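PDB 3A3J: PBP5, which removes the terminal D-alanine from the pentapeptide side chains of cell-wall precursors, acting as a D-alanyl-D-alanine carboxypeptidase of the peptidase S11 family. Local coordinates for residues Asn117-Glu120 with Thr121-Lys124; Asn123-Val126 with Gln127-Leu131. All blocks are in the same frame, centred on the assembly; numbering follows the deposited sequence.

Contact 1. Residues Asn117-Glu120 with Thr121-Lys124; sequences NFVE and TMNK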
loop_
_atom_site.group_PDB
_atom_site.type_symbol
_atom_site.label_atom_id
_atom_site.label_comp_id
_atom_site.label_asym_id
_atom_site.label_seq_id
_atom_site.Cartn_x
_atom_site.Cartn_y
_atom_site.Cartn_z
ATOM N N ASN A 117 16.456 -12.816 -11.620
ATOM C CA ASN A 117 17.139 -11.780 -10.877
ATOM C C ASN A 117 16.119 -10.691 -10.483
ATOM O O ASN A 117 16.152 -10.168 -9.358
ATOM C CB ASN A 117 18.257 -11.201 -11.720
ATOM C CG ASN A 117 19.432 -12.192 -11.902
ATOM O OD1 ASN A 117 19.530 -13.235 -11.222
ATOM N ND2 ASN A 117 20.307 -11.867 -12.828
ATOM N N PHE A 118 15.191 -10.364 -11.401
ATOM C CA PHE A 118 14.185 -9.356 -11.129
ATOM C C PHE A 118 13.335 -9.737 -9.943
ATOM O O PHE A 118 13.001 -8.897 -9.142
ATOM C CB PHE A 118 13.266 -9.147 -12.334
ATOM C CG PHE A 118 12.163 -8.160 -12.092
ATOM C CD1 PHE A 118 12.355 -6.818 -12.362
ATOM C CD2 PHE A 118 10.912 -8.590 -11.612
ATOM C CE1 PHE A 118 11.303 -5.929 -12.185
ATOM C CE2 PHE A 118 9.871 -7.708 -11.411
ATOM C CZ PHE A 118 10.066 -6.385 -11.708
ATOM N N VAL A 119 12.989 -11.003 -9.870
ATOM C CA VAL A 119 12.135 -11.515 -8.863
ATOM C C VAL A 119 12.799 -11.262 -7.489
ATOM O O VAL A 119 12.119 -11.163 -6.450
ATOM C CB VAL A 119 11.904 -13.040 -9.054
ATOM C CG1 VAL A 119 11.282 -13.576 -7.867
ATOM C CG2 VAL A 119 10.978 -13.366 -10.269
ATOM N N GLU A 120 14.144 -11.198 -7.488
ATOM C CA GLU A 120 14.888 -11.130 -6.256
ATOM C C GLU A 120 14.777 -9.706 -5.709
ATOM O O GLU A 120 14.760 -9.519 -4.497
ATOM C CB GLU A 120 16.341 -11.554 -6.508
ATOM C CG GLU A 120 16.949 -12.118 -5.322
ATOM C CD GLU A 120 16.012 -13.088 -4.585
ATOM O OE1 GLU A 120 15.382 -13.987 -5.202
ATOM O OE2 GLU A 120 15.952 -12.965 -3.353
ATOM N N THR A 121 14.733 -8.720 -6.610
ATOM C CA THR A 121 14.397 -7.355 -6.241
ATOM C C THR A 121 12.983 -7.230 -5.627
ATOM O O THR A 121 12.769 -6.420 -4.697
ATOM C CB THR A 121 14.521 -6.456 -7.432
ATOM O OG1 THR A 121 15.880 -6.459 -7.830
ATOM C CG2 THR A 121 14.182 -4.987 -7.090
ATOM N N MET A 122 12.049 -8.037 -6.115
ATOM C CA MET A 122 10.704 -8.061 -5.620
ATOM C C MET A 122 10.826 -8.495 -4.193
ATOM O O MET A 122 10.151 -7.954 -3.310
ATOM C CB MET A 122 9.797 -9.090 -6.395
ATOM C CG MET A 122 9.431 -8.664 -7.838
ATOM S SD MET A 122 8.591 -10.058 -8.647
ATOM C CE MET A 122 6.855 -9.794 -8.131
ATOM N N ASN A 123 11.676 -9.506 -3.968
ATOM C CA ASN A 123 11.787 -10.080 -2.617
ATOM C C ASN A 123 12.636 -9.168 -1.735
ATOM O O ASN A 123 12.431 -9.128 -0.576
ATOM C CB ASN A 123 12.280 -11.502 -2.592
ATOM C CG ASN A 123 11.233 -12.484 -3.119
ATOM O OD1 ASN A 123 10.048 -12.301 -2.888
ATOM N ND2 ASN A 123 11.676 -13.539 -3.830
ATOM N N LYS A 124 13.522 -8.391 -2.334
ATOM C CA LYS A 124 14.220 -7.361 -1.586
ATOM C C LYS A 124 13.120 -6.534 -0.910
ATOM O O LYS A 124 13.161 -6.345 0.296
ATOM C CB LYS A 124 15.100 -6.460 -2.485
ATOM C CG LYS A 124 15.894 -5.363 -1.717
ATOM C CD LYS A 124 16.620 -4.305 -2.594
ATOM C CE LYS A 124 15.721 -3.402 -3.354
ATOM N NZ LYS A 124 16.492 -2.539 -4.349
#
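F118 and M122, one helical turn apart, are brought together by opposite choices at chi1: CG of F118 stands anti to the backbone N (177°), carrying the ring outward, while CG of M122 stands anti to its own carbonyl carbon (-72°), reaching back. The M122 chain runs extended through SD, so that CG and SD come up obliquely to the CD2-CE2 side of the F118 ring, CG lying 3.7 Å from CE2; the bend at CG-SD then turns only the methyl CE. The sulfur sits 5.0 Å from the ring centroid, a Met-aromatic contact.

One residue further on, V119 and N123 run side by side in the same direction, with CG1 of V119 4.1 Å from ND2 of N123. That amide nitrogen has its hydrogen bond elsewhere, to the carbonyl O of F136. The carboxylate of E120 crosses the amide with the planes 60° apart, and OE1 of E120 comes no nearer to ND2 of N123 than 4.0 Å.

Beneath the side chains run i to i+4 backbone bonds, from M122 N to F118 O at 3.3 Å and from K124 N to E120 O at 2.7 Å. F118 packs against helices 38-51 and 101-112, and M122 on T38 and T42, its side chain about 7 Å from that of K39, the probable proton acceptor. The chemistry is thus dispersive on the buried face, a sulfur and a ring packed against helix 38-51, and polar on the other.

Contact 2. Residues Asn123-Val126 with Gln127-Leu131; sequences NKYV and QQFGL
The carbonyl O of K124 receives two backbone N-H groups from the following turn: Q128 N at 2.9 Å, and Q127 N, whose bond is weak and more bent. One residue on, F129 N donates to Y125 O over 2.7 Å. That same oxygen lies over one face of the F129 phenyl ring, 3.2 Å from its CG, because the ring folds back with CG anti to the carbonyl carbon (chi1 -67°).

Y125 is flanked by two side chains of the helix surface. Q128 runs alongside it, extended beyond CG, and brings its amide to the ring edge, where NE2 is 3.5 Å from CD1 of Y125; the amide and ring planes are turned 74° apart, so this is edge packing and not a stack. Over one face of the same ring lies CE of K124, offset toward the rim.

The chain then leaves the helix through a Schellman motif. G130 takes positive phi, its N bonds to Q127 O, and L131 N reaches back to V126 O at 3.1 Å, nearly in line with the C=O bond. This turn sets L131 across V126 at about a right angle, CB of L131 being 4.1 Å from CG1 of V126.

Y125 packs on helix 38-51 through M41, V45 and V48. Y44 of that helix meets both aromatic rings edge-to-face, while F129 also stacks on H160 of helix 151-164, the helix that receives L131 through D153, I156 and I157.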
loop_
_atom_site.group_PDB
_atom_site.type_symbol
_atom_site.label_atom_id
_atom_site.label_comp_id
_atom_site.label_asym_id
_atom_site.label_seq_id
_atom_site.Cartn_x
_atom_site.Cartn_y
_atom_site.Cartn_z
ATOM N N ASN A 123 11.676 -9.506 -3.968
ATOM C CA ASN A 123 11.787 -10.080 -2.617
ATOM C C ASN A 123 12.636 -9.168 -1.735
ATOM O O ASN A 123 12.431 -9.128 -0.576
ATOM C CB ASN A 123 12.280 -11.502 -2.592
ATOM C CG ASN A 123 11.233 -12.484 -3.119
ATOM O OD1 ASN A 123 10.048 -12.301 -2.888
ATOM N ND2 ASN A 123 11.676 -13.539 -3.830
ATOM N N LYS A 124 13.522 -8.391 -2.334
ATOM C CA LYS A 124 14.220 -7.361 -1.586
ATOM C C LYS A 124 13.120 -6.534 -0.910
ATOM O O LYS A 124 13.161 -6.345 0.296
ATOM C CB LYS A 124 15.100 -6.460 -2.485
ATOM C CG LYS A 124 15.894 -5.363 -1.717
ATOM C CD LYS A 124 16.620 -4.305 -2.594
ATOM C CE LYS A 124 15.721 -3.402 -3.354
ATOM N NZ LYS A 124 16.492 -2.539 -4.349
ATOM N N TYR A 125 12.140 -6.037 -1.697
ATOM C CA TYR A 125 11.171 -5.053 -1.179
ATOM C C TYR A 125 10.239 -5.709 -0.169
ATOM O O TYR A 125 9.699 -5.062 0.709
ATOM C CB TYR A 125 10.413 -4.418 -2.307
ATOM C CG TYR A 125 11.221 -3.401 -3.074
ATOM C CD1 TYR A 125 11.821 -2.315 -2.428
ATOM C CD2 TYR A 125 11.414 -3.537 -4.423
ATOM C CE1 TYR A 125 12.532 -1.382 -3.121
ATOM C CE2 TYR A 125 12.150 -2.620 -5.111
ATOM C CZ TYR A 125 12.714 -1.567 -4.464
ATOM O OH TYR A 125 13.407 -0.635 -5.199
ATOM N N VAL A 126 10.063 -6.996 -0.299
ATOM C CA VAL A 126 9.267 -7.759 0.650
ATOM C C VAL A 126 9.908 -7.559 2.053
ATOM O O VAL A 126 9.175 -7.405 3.076
ATOM C CB VAL A 126 9.173 -9.272 0.255
ATOM C CG1 VAL A 126 8.628 -10.137 1.403
ATOM C CG2 VAL A 126 8.284 -9.508 -1.007
ATOM N N GLN A 127 11.251 -7.592 2.099
ATOM C CA GLN A 127 12.037 -7.488 3.374
ATOM C C GLN A 127 11.989 -6.074 3.795
ATOM O O GLN A 127 11.798 -5.725 4.974
ATOM C CB GLN A 127 13.535 -7.820 3.123
ATOM C CG GLN A 127 13.716 -9.243 2.768
ATOM C CD GLN A 127 12.973 -10.035 3.796
ATOM O OE1 GLN A 127 12.906 -9.600 4.933
ATOM N NE2 GLN A 127 12.416 -11.197 3.430
ATOM N N GLN A 128 12.212 -5.224 2.829
ATOM C CA GLN A 128 12.311 -3.859 3.169
ATOM C C GLN A 128 10.941 -3.308 3.658
ATOM O O GLN A 128 10.930 -2.405 4.472
ATOM C CB GLN A 128 12.807 -3.154 1.958
ATOM C CG GLN A 128 12.970 -1.690 2.077
ATOM C CD GLN A 128 13.393 -1.191 0.749
ATOM O OE1 GLN A 128 14.304 -1.762 0.151
ATOM N NE2 GLN A 128 12.721 -0.154 0.237
ATOM N N PHE A 129 9.800 -3.828 3.164
ATOM C CA PHE A 129 8.465 -3.393 3.659
ATOM C C PHE A 129 8.150 -4.029 5.003
ATOM O O PHE A 129 7.158 -3.661 5.623
ATOM C CB PHE A 129 7.296 -3.796 2.693
ATOM C CG PHE A 129 7.321 -3.094 1.369
ATOM C CD1 PHE A 129 8.164 -2.051 1.150
ATOM C CD2 PHE A 129 6.436 -3.461 0.351
ATOM C CE1 PHE A 129 8.169 -1.381 -0.067
ATOM C CE2 PHE A 129 6.404 -2.806 -0.875
ATOM C CZ PHE A 129 7.269 -1.768 -1.115
ATOM N N GLY A 130 8.935 -5.013 5.447
ATOM C CA GLY A 130 8.625 -5.673 6.722
ATOM C C GLY A 130 7.553 -6.745 6.751
ATOM O O GLY A 130 6.891 -6.953 7.784
ATOM N N LEU A 131 7.438 -7.514 5.671
ATOM C CA LEU A 131 6.366 -8.486 5.496
ATOM C C LEU A 131 6.815 -9.854 5.849
ATOM O O LEU A 131 7.923 -10.232 5.516
ATOM C CB LEU A 131 5.914 -8.557 4.008
ATOM C CG LEU A 131 5.834 -7.263 3.222
ATOM C CD1 LEU A 131 5.383 -7.592 1.742
ATOM C CD2 LEU A 131 4.830 -6.329 3.900
#

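Contacts 1 and 2 are successive lengths of helix 115-128, with centres 10 Å apart and N123 and K124 in common. Each has a buried side and an exposed one, and both bury side chains against helix 38-51; contact 1 adds helix 101-112, contact 2 helix 151-164. The chemistry changes along the way. In 117-124 a methionine, a phenyl ring and a valine make the inner face, near the probable catalytic lysine, over a regular helical backbone. In 123-131, away from the annotated sites, two aromatic rings join the aliphatic V126 and L131 there, and the backbone pattern gives way to a glycine-ended turn carrying the chain out of the helix.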